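Local atomic coordinates of putative epoxide hydrolase protein (Klebsiella pneumoniae subsp. pneumoniae, PDB entry 5BOV), a protein that probably acts as a hydrolase of the alpha/beta fold, perhaps on epoxides or monoacylglycerols, although its true substrate is not established. Residues Gly83-Met88 against Gly112-Asp117; Ala104-Phe109 against Gln125-Leu130; Ser134-Ser139 against Ala239-Thr244. All blocks are in the same frame, centred on the assembly; numbering follows the deposited sequence.

Contact 1 (Gly83-Met88 against Gly112-Asp117); sequences GQPSAM and GARTAD
Arg-114 reaches from helix 111-122 to the start of helix 85-98 and brings its guanidinium under the Pro-85 ring, with Met-88 at its edge. Its CG is anti to the backbone N (chi1 -177°) and the chain stays extended through chi2, then bends at chi3 (70°), which swings the flat group against the proline. The Pro-85 ring covers one face of that group, off centre: CB sits 3.6 Å from Arg-114 NE, and CG lies over the plane toward the rim. Met-88, present as selenomethionine, comes in at the edge instead. Its extended side chain puts SE 3.5 Å from Arg-114 NH2, and CE also meets that nitrogen near the guanidinium plane. Thr-115 handles the base of the same side chain, its OG1 lying 3.5 Å from Met-88 CB, while its methyl CG2 rests against the backbone carbonyl of Met-88.

No direct hydrogen bond joins the two segments; one water does the work. It accepts from Arg-114 NE at 2.8 Å and donates to two oxygens, Pro-85 O at 2.8 Å and Thr-115 OG1 at 2.8 Å, so both its hydrogens are spoken for. Thr-115 OG1 is also bonded to Trp-111 O, one turn back in its own helix. Beyond the segments, Arg-114 NH1 bonds to Asn-216 OD1 of helix 209-220, and Trp-111 makes a cation-pi contact with the guanidinium.

The chemistry is that of a buried cation whose neighbours here include a proline face, a selenium-bearing side chain, an indole, an amide oxygen and a bound water. Such surroundings would fix the orientation of the guanidinium, and the polarisable selenium and indole would probably stabilise the buried charge, with the water linking both helices.

Contact 2 (Ala104-Phe109 against Gln125-Leu130); sequences ADLAGF and QRVKSL
Ala-104 and Leu-106 pair in parallel with Val-127 and Leu-130, a register that slips by one residue and so makes a beta bulge at the start of strand 127-133. Ala-104 uses both its backbone groups: its N donates to Arg-126 O at 3.0 Å, and its O accepts from Lys-128 N at 2.9 Å. Further along, Leu-106 N meets Ser-129 O at 3.0 Å, nearly straight (168°) and in the carbonyl plane. The Leu-106 carbonyl carries on the ladder to Val-131, and on the other flank Asp-105 bonds to the backbone of strand 32-37.

Ser-129 OG donates to Asp-105 OD1 at 2.7 Å, approaching from above the carboxylate plane. Lys-128 lays its CB, CG and CD along the same oxygen, but NZ forms its salt bridge with Asp-302. Asp-302 also lies close to Asp-105 OD2, so that lysine probably eases the crowding of negative charge. On the opposite face of the sheet Leu-106 CD1 packs on Val-127 CG2 at 3.6 Å, both covered by Val-119 of helix 111-122.

Strand, helix and strand form a beta-alpha-beta crossover of the alpha/beta hydrolase sheet, and Gly-108 leads into what is probably the nucleophile elbow.

Contact 3 (Ser134-Ser139 against Ala239-Thr244); sequences SGYLIS and ALPPIT
Tyr-136 spans the gap between two loops that run roughly antiparallel, 152° apart in direction. Its CB heads for segment 239-244, and chi1 near 180° (-177°) swings the ring away from the backbone N toward it. Along one side of the ring, CD1 comes within 4.0 Å of Ile-243 CD1, and the next carbon, CE1, touches the same methyl and also Pro-241 O, 3.3 Å away. Along the other side, CE2 packs on Leu-240 CB at 4.2 Å. CZ also lies 3.3 Å from Pro-241 O. At the tip, OH donates a hydrogen bond of 2.6 Å to Pro-241 O. That acceptor lies near the ring plane, while the hydroxyl stands above the plane of the carbonyl it binds. Tyr-136 OH also lies 3.0 Å from Leu-240 C and touches the Pro-241 CD methylene.

Next to it, Leu-240 CD2 fills in beside Ile-138, 3.7 Å from the Ile-138 O atom. Lys-268 binds Leu-240 O and makes a cation-pi contact with the tyrosine ring.

A proline peptide has no N-H, so this backbone stretch offers chiefly carbonyls; the phenol makes a short bond to one, and its ring carbons give Ile-243 and Leu-240 apolar surface.

All three contacts gather round helix 111-122. Contact 1 lies on the helix itself, against helix 85-98; contact 2 joins the strands before and after it; contact 3 involves the loops that leave strand 127-133 and lead into strand 247-252, its neighbour in the sheet. Their centres are 13 Å (1 and 2), 11 Å (1 and 3) and 14 Å (2 and 3) apart. The segments of contacts 1 and 2 alternate along the chain, and contact 3 follows both. Asp-117 ties the set together, packing on Leu-130 of contact 2 and probably bonding through OD2 to Leu-137 N. The helix behind the presumed nucleophile elbow is thus held by helix, sheet and loops.

Contact 1 (Gly83-Met88 against Gly112-Asp117)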
ATOM      1  N   GLY A  83      -8.715  -3.207   9.606  1.00 12.94           N
ATOM      2  CA  GLY A  83      -7.549  -3.288   8.716  1.00 12.36           C
ATOM      3  C   GLY A  83      -7.338  -4.593   7.966  1.00 11.71           C
ATOM      4  O   GLY A  83      -6.252  -4.817   7.390  1.00 10.99           O
ATOM      5  N   GLN A  84      -8.381  -5.401   7.777  1.00 11.48           N
ATOM      6  CA  GLN A  84      -8.144  -6.659   7.038  1.00 11.98           C
ATOM      7  C   GLN A  84      -7.905  -6.373   5.545  1.00 11.38           C
ATOM      8  O   GLN A  84      -8.376  -5.331   5.008  1.00 11.45           O
ATOM      9  CB  GLN A  84      -9.343  -7.597   7.161  1.00 12.88           C
ATOM     10  CG  GLN A  84     -10.577  -7.251   6.387  1.00 13.40           C
ATOM     11  CD  GLN A  84     -11.691  -8.244   6.653  1.00 14.58           C
ATOM     12  OE1 GLN A  84     -12.642  -7.981   7.434  1.00 14.49           O
ATOM     13  NE2 GLN A  84     -11.602  -9.410   5.997  1.00 14.62           N
ATOM     14  N   PRO A  85      -7.194  -7.237   4.861  1.00 11.41           N
ATOM     15  CA  PRO A  85      -6.696  -6.864   3.537  1.00 11.45           C
ATOM     16  C   PRO A  85      -7.771  -6.552   2.523  1.00 11.30           C
ATOM     17  O   PRO A  85      -7.649  -5.553   1.751  1.00 11.04           O
ATOM     18  CB  PRO A  85      -5.847  -8.078   3.107  1.00 11.23           C
ATOM     19  CG  PRO A  85      -5.384  -8.694   4.410  1.00 12.03           C
ATOM     20  CD  PRO A  85      -6.572  -8.496   5.316  1.00 11.76           C
ATOM     21  N   SER A  86      -8.841  -7.354   2.441  1.00 11.37           N
ATOM     22  CA  SER A  86      -9.793  -7.128   1.403  1.00 11.40           C
ATOM     23  C   SER A  86     -10.624  -5.851   1.604  1.00 11.22           C
ATOM     24  O   SER A  86     -11.223  -5.333   0.651  1.00 11.27           O
ATOM     25  CB  SER A  86     -10.712  -8.334   1.175  1.00 12.01           C
ATOM     26  OG  SER A  86     -11.458  -8.612   2.378  1.00 12.76           O
ATOM     27  N   ALA A  87     -10.662  -5.327   2.831  1.00 10.83           N
ATOM     28  CA  ALA A  87     -11.394  -4.086   3.106  1.00 10.83           C
ATOM     29  C   ALA A  87     -10.745  -2.929   2.353  1.00 10.72           C
ATOM     30  O   ALA A  87     -11.444  -2.107   1.747  1.00 10.63           O
ATOM     31  CB  ALA A  87     -11.489  -3.822   4.601  1.00 11.19           C
HETATM   32  N   MSE A  88      -9.413  -2.879   2.325  1.00  9.92           N
HETATM   33  CA  MSE A  88      -8.721  -1.842   1.615  1.00 10.32           C
HETATM   34  C   MSE A  88      -8.867  -2.001   0.125  1.00 10.14           C
HETATM   35  O   MSE A  88      -9.002  -0.994  -0.580  1.00 10.32           O
HETATM   36  CB  MSE A  88      -7.241  -1.794   2.006  1.00 10.16           C
HETATM   37  CG  MSE A  88      -7.147  -1.526   3.520  1.00 11.54           C
HETATM   38 SE   MSE A  88      -5.267  -1.355   4.008  0.75 13.19          SE
HETATM   39  CE  MSE A  88      -5.486  -1.780   5.933  1.00 11.64           C
ATOM     40  N   GLY A 112      -0.066  -0.992   0.305  1.00  7.52           N
ATOM     41  CA  GLY A 112      -0.540  -0.612  -0.976  1.00  7.86           C
ATOM     42  C   GLY A 112      -0.311  -1.646  -2.090  1.00  8.02           C
ATOM     43  O   GLY A 112      -1.105  -1.761  -3.010  1.00  8.29           O
ATOM     44  N   ALA A 113       0.799  -2.355  -2.006  1.00  8.02           N
ATOM     45  CA  ALA A 113       1.084  -3.450  -2.920  1.00  8.21           C
ATOM     46  C   ALA A 113       0.111  -4.580  -2.681  1.00  8.25           C
ATOM     47  O   ALA A 113      -0.444  -5.168  -3.606  1.00  8.34           O
ATOM     48  CB  ALA A 113       2.497  -3.967  -2.832  1.00  8.12           C
ATOM     49  N   ARG A 114      -0.079  -4.961  -1.397  1.00  7.89           N
ATOM     50  CA  ARG A 114      -1.075  -5.973  -1.060  1.00  8.05           C
ATOM     51  C   ARG A 114      -2.448  -5.614  -1.574  1.00  7.72           C
ATOM     52  O   ARG A 114      -3.120  -6.416  -2.220  1.00  8.01           O
ATOM     53  CB  ARG A 114      -1.118  -6.149   0.419  1.00  8.35           C
ATOM     54  CG  ARG A 114      -2.044  -7.208   0.895  1.00  9.21           C
ATOM     55  CD  ARG A 114      -2.144  -7.201   2.424  1.00 10.46           C
ATOM     56  NE  ARG A 114      -2.859  -6.022   2.861  1.00 10.54           N
ATOM     57  CZ  ARG A 114      -2.820  -5.489   4.069  1.00 12.56           C
ATOM     58  NH1 ARG A 114      -2.046  -5.980   5.019  1.00 13.84           N
ATOM     59  NH2 ARG A 114      -3.623  -4.444   4.340  1.00 12.87           N
ATOM     60  N   THR A 115      -2.822  -4.336  -1.422  1.00  7.51           N
ATOM     61  CA  THR A 115      -4.104  -3.884  -1.822  1.00  7.74           C
ATOM     62  C   THR A 115      -4.242  -3.931  -3.381  1.00  7.82           C
ATOM     63  O   THR A 115      -5.222  -4.460  -3.893  1.00  7.99           O
ATOM     64  CB  THR A 115      -4.356  -2.426  -1.334  1.00  7.68           C
ATOM     65  OG1 THR A 115      -4.313  -2.394   0.109  1.00  7.98           O
ATOM     66  CG2 THR A 115      -5.641  -1.933  -1.775  1.00  8.17           C
ATOM     67  N   ALA A 116      -3.223  -3.454  -4.087  1.00  7.40           N
ATOM     68  CA  ALA A 116      -3.257  -3.524  -5.547  1.00  7.54           C
ATOM     69  C   ALA A 116      -3.259  -4.965  -6.057  1.00  7.78           C
ATOM     70  O   ALA A 116      -3.963  -5.266  -7.015  1.00  8.14           O
ATOM     71  CB  ALA A 116      -2.022  -2.810  -6.121  1.00  7.50           C
ATOM     72  N   ASP A 117      -2.486  -5.849  -5.403  1.00  7.29           N
ATOM     73  CA  ASP A 117      -2.436  -7.234  -5.698  1.00  7.69           C
ATOM     74  C   ASP A 117      -3.898  -7.827  -5.615  1.00  7.89           C
ATOM     75  O   ASP A 117      -4.306  -8.596  -6.502  1.00  8.10           O
ATOM     76  CB  ASP A 117      -1.560  -8.029  -4.789  1.00  7.80           C
ATOM     77  CG  ASP A 117      -0.079  -7.743  -4.947  1.00  7.89           C
ATOM     78  OD1 ASP A 117       0.331  -6.998  -5.869  1.00  7.70           O
ATOM     79  OD2 ASP A 117       0.627  -8.187  -4.029  1.00  7.76           O
TER
HETATM   80  O   HOH W   1      -4.980  -4.740   1.477  1.00 10.24           O

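Contact 2 (Ala104-Phe109 against Gln125-Leu130)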
ATOM      1  N   ALA A 104      -7.643   0.965 -14.435  1.00 11.15           N
ATOM      2  CA  ALA A 104      -6.485   1.796 -14.192  1.00 10.11           C
ATOM      3  C   ALA A 104      -5.236   0.923 -14.105  1.00  9.45           C
ATOM      4  O   ALA A 104      -5.312  -0.272 -13.776  1.00  9.64           O
ATOM      5  CB  ALA A 104      -6.625   2.545 -12.910  1.00 10.53           C
ATOM      6  N   ASP A 105      -4.069   1.550 -14.310  1.00  8.73           N
ATOM      7  CA  ASP A 105      -2.812   0.976 -13.875  1.00  8.66           C
ATOM      8  C   ASP A 105      -2.726   1.153 -12.351  1.00  8.12           C
ATOM      9  O   ASP A 105      -3.116   2.191 -11.869  1.00  8.17           O
ATOM     10  CB  ASP A 105      -1.684   1.707 -14.541  1.00  8.65           C
ATOM     11  CG  ASP A 105      -1.620   1.486 -15.994  1.00  9.02           C
ATOM     12  OD1 ASP A 105      -1.812   0.366 -16.482  1.00  9.72           O
ATOM     13  OD2 ASP A 105      -1.307   2.521 -16.749  1.00  8.82           O
ATOM     14  N   LEU A 106      -2.328   0.108 -11.629  1.00  7.83           N
ATOM     15  CA  LEU A 106      -2.165   0.194 -10.174  1.00  8.24           C
ATOM     16  C   LEU A 106      -0.727  -0.012  -9.813  1.00  7.78           C
ATOM     17  O   LEU A 106      -0.026  -0.862 -10.387  1.00  7.22           O
ATOM     18  CB  LEU A 106      -2.988  -0.866  -9.465  1.00  9.43           C
ATOM     19  CG  LEU A 106      -4.479  -0.834  -9.633  1.00 10.71           C
ATOM     20  CD1 LEU A 106      -5.068  -1.893  -8.699  1.00 12.11           C
ATOM     21  CD2 LEU A 106      -5.092   0.472  -9.447  1.00 11.71           C
ATOM     22  N   ALA A 107      -0.286   0.688  -8.771  1.00  7.25           N
ATOM     23  CA  ALA A 107       1.079   0.504  -8.255  1.00  7.32           C
ATOM     24  C   ALA A 107       1.061   0.700  -6.754  1.00  7.39           C
ATOM     25  O   ALA A 107       0.298   1.531  -6.247  1.00  8.24           O
ATOM     26  CB  ALA A 107       2.036   1.484  -8.865  1.00  7.12           C
ATOM     27  N   GLY A 108       1.858  -0.096  -6.044  1.00  7.04           N
ATOM     28  CA  GLY A 108       1.901   0.055  -4.634  1.00  7.20           C
ATOM     29  C   GLY A 108       3.127  -0.588  -3.980  1.00  7.40           C
ATOM     30  O   GLY A 108       3.893  -1.325  -4.635  1.00  7.57           O
ATOM     31  N   PHE A 109       3.343  -0.211  -2.719  1.00  7.66           N
ATOM     32  CA  PHE A 109       4.308  -0.904  -1.852  1.00  7.65           C
ATOM     33  C   PHE A 109       3.663  -1.175  -0.490  1.00  8.42           C
ATOM     34  O   PHE A 109       2.762  -0.483  -0.079  1.00  8.86           O
ATOM     35  CB  PHE A 109       5.667  -0.120  -1.721  1.00  7.85           C
ATOM     36  CG  PHE A 109       5.530   1.175  -0.929  1.00  7.65           C
ATOM     37  CD1 PHE A 109       4.927   2.313  -1.520  1.00  7.91           C
ATOM     38  CD2 PHE A 109       5.928   1.250   0.405  1.00  7.92           C
ATOM     39  CE1 PHE A 109       4.790   3.468  -0.771  1.00  7.74           C
ATOM     40  CE2 PHE A 109       5.821   2.435   1.157  1.00  7.80           C
ATOM     41  CZ  PHE A 109       5.253   3.542   0.550  1.00  7.66           C
ATOM     42  N   GLN A 125     -10.451  -7.216 -14.449  1.00 15.37           N
ATOM     43  CA  GLN A 125     -10.923  -6.325 -15.518  1.00 16.29           C
ATOM     44  C   GLN A 125     -10.699  -4.846 -15.159  1.00 15.16           C
ATOM     45  O   GLN A 125     -10.682  -3.993 -16.056  1.00 15.40           O
ATOM     46  CB  GLN A 125     -12.425  -6.520 -15.844  1.00 19.17           C
ATOM     47  CG  GLN A 125     -12.686  -7.833 -16.461  1.00 23.75           C
ATOM     48  CD  GLN A 125     -14.201  -8.094 -16.739  1.00 28.85           C
ATOM     49  OE1 GLN A 125     -15.004  -7.175 -17.025  1.00 35.02           O
ATOM     50  NE2 GLN A 125     -14.564  -9.345 -16.664  1.00 31.33           N
ATOM     51  N   ARG A 126     -10.548  -4.543 -13.875  1.00 13.79           N
ATOM     52  CA  ARG A 126     -10.357  -3.160 -13.426  1.00 13.38           C
ATOM     53  C   ARG A 126      -8.888  -2.754 -13.449  1.00 12.56           C
ATOM     54  O   ARG A 126      -8.547  -1.590 -13.195  1.00 11.95           O
ATOM     55  CB  ARG A 126     -10.840  -2.973 -12.004  1.00 14.29           C
ATOM     56  CG  ARG A 126     -12.311  -3.345 -11.699  1.00 15.23           C
ATOM     57  CD  ARG A 126     -13.324  -2.728 -12.601  1.00 16.74           C
ATOM     58  NE  ARG A 126     -13.516  -1.298 -12.441  1.00 16.92           N
ATOM     59  CZ  ARG A 126     -14.346  -0.711 -11.578  1.00 17.38           C
ATOM     60  NH1 ARG A 126     -15.046  -1.383 -10.681  1.00 17.75           N
ATOM     61  NH2 ARG A 126     -14.396   0.630 -11.575  1.00 16.94           N
ATOM     62  N   VAL A 127      -7.986  -3.712 -13.660  1.00 11.89           N
ATOM     63  CA  VAL A 127      -6.536  -3.455 -13.533  1.00 11.01           C
ATOM     64  C   VAL A 127      -5.830  -3.661 -14.866  1.00 11.54           C
ATOM     65  O   VAL A 127      -5.677  -4.784 -15.386  1.00 12.16           O
ATOM     66  CB  VAL A 127      -5.870  -4.301 -12.436  1.00 10.68           C
ATOM     67  CG1 VAL A 127      -4.396  -3.881 -12.292  1.00 10.81           C
ATOM     68  CG2 VAL A 127      -6.604  -4.126 -11.124  1.00 10.53           C
ATOM     69  N   LYS A 128      -5.426  -2.571 -15.505  1.00 10.59           N
ATOM     70  CA  LYS A 128      -4.719  -2.674 -16.778  1.00 10.92           C
ATOM     71  C   LYS A 128      -3.332  -3.324 -16.634  1.00 10.43           C
ATOM     72  O   LYS A 128      -2.946  -4.162 -17.455  1.00 11.37           O
ATOM     73  CB  LYS A 128      -4.652  -1.271 -17.439  1.00 12.21           C
ATOM     74  CG  LYS A 128      -3.970  -1.230 -18.748  1.00 12.98           C
ATOM     75  CD  LYS A 128      -4.016   0.212 -19.327  1.00 13.92           C
ATOM     76  CE  LYS A 128      -3.461   0.177 -20.717  1.00 15.28           C
ATOM     77  NZ  LYS A 128      -1.994   0.042 -20.743  1.00 15.14           N
ATOM     78  N   SER A 129      -2.543  -2.842 -15.671  1.00  9.19           N
ATOM     79  CA  SER A 129      -1.252  -3.417 -15.363  1.00  8.66           C
ATOM     80  C   SER A 129      -0.963  -3.052 -13.910  1.00  8.13           C
ATOM     81  O   SER A 129      -1.660  -2.215 -13.328  1.00  7.85           O
ATOM     82  CB  SER A 129      -0.178  -2.883 -16.250  1.00  9.06           C
ATOM     83  OG  SER A 129       0.069  -1.467 -16.021  1.00  8.87           O
ATOM     84  N   LEU A 130       0.013  -3.727 -13.361  1.00  7.79           N
ATOM     85  CA  LEU A 130       0.372  -3.666 -11.952  1.00  7.54           C
ATOM     86  C   LEU A 130       1.859  -3.537 -11.704  1.00  7.63           C
ATOM     87  O   LEU A 130       2.665  -4.193 -12.366  1.00  7.60           O
ATOM     88  CB  LEU A 130      -0.095  -4.998 -11.321  1.00  7.67           C
ATOM     89  CG  LEU A 130       0.225  -5.253  -9.877  1.00  7.87           C
ATOM     90  CD1 LEU A 130      -0.440  -4.214  -8.958  1.00  7.83           C
ATOM     91  CD2 LEU A 130      -0.145  -6.694  -9.471  1.00  8.39           C
TER

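Contact 3 (Ser134-Ser139 against Ala239-Thr244)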
ATOM      1  N   SER A 134       7.989  -5.697  -3.923  1.00  8.37           N
ATOM      2  CA  SER A 134       8.175  -6.930  -3.092  1.00  8.63           C
ATOM      3  C   SER A 134       7.304  -8.095  -3.518  1.00  8.81           C
ATOM      4  O   SER A 134       7.186  -9.057  -2.767  1.00 10.50           O
ATOM      5  CB  SER A 134       8.111  -6.655  -1.584  1.00  9.11           C
ATOM      6  OG  SER A 134       9.075  -5.657  -1.250  1.00 10.77           O
ATOM      7  N   GLY A 135       6.708  -8.038  -4.712  1.00  8.80           N
ATOM      8  CA  GLY A 135       6.130  -9.213  -5.301  1.00  9.49           C
ATOM      9  C   GLY A 135       4.676  -9.452  -4.907  1.00  9.15           C
ATOM     10  O   GLY A 135       3.835  -8.597  -5.020  1.00  9.66           O
ATOM     11  N   TYR A 136       4.404 -10.710  -4.589  1.00  8.82           N
ATOM     12  CA  TYR A 136       3.028 -11.160  -4.362  1.00  9.15           C
ATOM     13  C   TYR A 136       2.832 -11.110  -2.851  1.00  9.19           C
ATOM     14  O   TYR A 136       3.395 -11.930  -2.094  1.00 10.01           O
ATOM     15  CB  TYR A 136       2.846 -12.597  -4.862  1.00  9.43           C
ATOM     16  CG  TYR A 136       1.424 -13.142  -4.740  1.00  9.91           C
ATOM     17  CD1 TYR A 136       0.496 -12.941  -5.765  1.00 10.05           C
ATOM     18  CD2 TYR A 136       1.060 -13.910  -3.659  1.00 10.13           C
ATOM     19  CE1 TYR A 136      -0.781 -13.470  -5.697  1.00 10.29           C
ATOM     20  CE2 TYR A 136      -0.225 -14.471  -3.583  1.00 10.21           C
ATOM     21  CZ  TYR A 136      -1.125 -14.261  -4.599  1.00 10.47           C
ATOM     22  OH  TYR A 136      -2.394 -14.793  -4.472  1.00 11.01           O
ATOM     23  N   LEU A 137       1.987 -10.196  -2.389  1.00  9.48           N
ATOM     24  CA  LEU A 137       1.814  -9.936  -0.961  1.00 10.46           C
ATOM     25  C   LEU A 137       0.452 -10.351  -0.407  1.00 10.47           C
ATOM     26  O   LEU A 137       0.195 -10.062   0.737  1.00 11.74           O
ATOM     27  CB  LEU A 137       2.060  -8.476  -0.660  1.00 11.50           C
ATOM     28  CG  LEU A 137       3.484  -7.994  -0.914  1.00 13.17           C
ATOM     29  CD1 LEU A 137       3.737  -6.641  -0.335  1.00 14.79           C
ATOM     30  CD2 LEU A 137       4.484  -8.982  -0.397  1.00 15.33           C
ATOM     31  N   ILE A 138      -0.329 -11.106  -1.167  1.00 10.28           N
ATOM     32  CA  ILE A 138      -1.543 -11.665  -0.687  1.00 10.24           C
ATOM     33  C   ILE A 138      -1.167 -12.853   0.231  1.00 10.84           C
ATOM     34  O   ILE A 138      -0.399 -13.742  -0.186  1.00 10.61           O
ATOM     35  CB  ILE A 138      -2.399 -12.166  -1.848  1.00 10.79           C
ATOM     36  CG1 ILE A 138      -2.931 -10.967  -2.655  1.00 10.96           C
ATOM     37  CG2 ILE A 138      -3.610 -12.976  -1.341  1.00 11.28           C
ATOM     38  CD1 ILE A 138      -3.561 -11.309  -3.956  1.00 11.17           C
ATOM     39  N   SER A 139      -1.834 -12.947   1.378  1.00 11.18           N
ATOM     40  CA  SER A 139      -1.653 -14.119   2.202  1.00 12.34           C
ATOM     41  C   SER A 139      -2.962 -14.377   2.935  1.00 13.14           C
ATOM     42  O   SER A 139      -4.050 -13.957   2.503  1.00 14.00           O
ATOM     43  CB  SER A 139      -0.519 -13.862   3.183  1.00 12.36           C
ATOM     44  OG  SER A 139      -0.105 -15.074   3.819  1.00 12.49           O
ATOM     45  N   ALA A 239      -6.809 -18.966  -1.070  1.00 14.31           N
ATOM     46  CA  ALA A 239      -6.282 -19.892  -2.093  1.00 15.25           C
ATOM     47  C   ALA A 239      -5.010 -19.405  -2.785  1.00 14.35           C
ATOM     48  O   ALA A 239      -4.465 -20.106  -3.618  1.00 15.15           O
ATOM     49  CB  ALA A 239      -7.343 -20.214  -3.113  1.00 15.73           C
ATOM     50  N   LEU A 240      -4.598 -18.166  -2.482  1.00 13.39           N
ATOM     51  CA  LEU A 240      -3.462 -17.528  -3.128  1.00 12.85           C
ATOM     52  C   LEU A 240      -3.628 -17.512  -4.633  1.00 12.45           C
ATOM     53  O   LEU A 240      -2.793 -18.048  -5.358  1.00 13.42           O
ATOM     54  CB  LEU A 240      -2.149 -18.128  -2.696  1.00 13.25           C
ATOM     55  CG  LEU A 240      -1.934 -18.310  -1.175  1.00 14.31           C
ATOM     56  CD1 LEU A 240      -0.531 -18.897  -0.925  1.00 15.18           C
ATOM     57  CD2 LEU A 240      -2.149 -17.024  -0.433  1.00 14.28           C
ATOM     58  N   PRO A 241      -4.684 -16.887  -5.121  1.00 12.02           N
ATOM     59  CA  PRO A 241      -4.936 -16.854  -6.538  1.00 12.17           C
ATOM     60  C   PRO A 241      -3.843 -16.107  -7.315  1.00 12.16           C
ATOM     61  O   PRO A 241      -3.368 -15.093  -6.855  1.00 11.16           O
ATOM     62  CB  PRO A 241      -6.261 -16.104  -6.631  1.00 12.61           C
ATOM     63  CG  PRO A 241      -6.234 -15.209  -5.460  1.00 12.32           C
ATOM     64  CD  PRO A 241      -5.659 -16.068  -4.395  1.00 11.96           C
ATOM     65  N   PRO A 242      -3.510 -16.547  -8.508  1.00 12.18           N
ATOM     66  CA  PRO A 242      -2.497 -15.831  -9.252  1.00 12.38           C
ATOM     67  C   PRO A 242      -3.038 -14.558  -9.875  1.00 12.15           C
ATOM     68  O   PRO A 242      -4.258 -14.376  -9.970  1.00 12.69           O
ATOM     69  CB  PRO A 242      -2.142 -16.825 -10.351  1.00 13.51           C
ATOM     70  CG  PRO A 242      -3.380 -17.627 -10.562  1.00 13.96           C
ATOM     71  CD  PRO A 242      -3.896 -17.823  -9.160  1.00 13.56           C
ATOM     72  N   ILE A 243      -2.118 -13.643 -10.179  1.00 11.48           N
ATOM     73  CA  ILE A 243      -2.490 -12.388 -10.845  1.00 11.23           C
ATOM     74  C   ILE A 243      -2.230 -12.575 -12.321  1.00 10.86           C
ATOM     75  O   ILE A 243      -1.102 -12.925 -12.765  1.00 10.69           O
ATOM     76  CB  ILE A 243      -1.672 -11.257 -10.228  1.00 11.35           C
ATOM     77  CG1 ILE A 243      -2.277 -10.978  -8.831  1.00 11.57           C
ATOM     78  CG2 ILE A 243      -1.765 -10.020 -11.098  1.00 11.44           C
ATOM     79  CD1 ILE A 243      -1.410 -10.203  -7.925  1.00 11.59           C
ATOM     80  N   THR A 244      -3.239 -12.279 -13.117  1.00 10.79           N
ATOM     81  CA  THR A 244      -3.212 -12.548 -14.538  1.00 11.16           C
ATOM     82  C   THR A 244      -2.829 -11.330 -15.404  1.00 10.97           C
ATOM     83  O   THR A 244      -2.609 -11.439 -16.610  1.00 11.58           O
ATOM     84  CB  THR A 244      -4.620 -13.041 -15.026  1.00 12.09           C
ATOM     85  OG1 THR A 244      -5.584 -11.994 -14.876  1.00 12.22           O
ATOM     86  CG2 THR A 244      -5.035 -14.282 -14.294  1.00 12.81           C
TER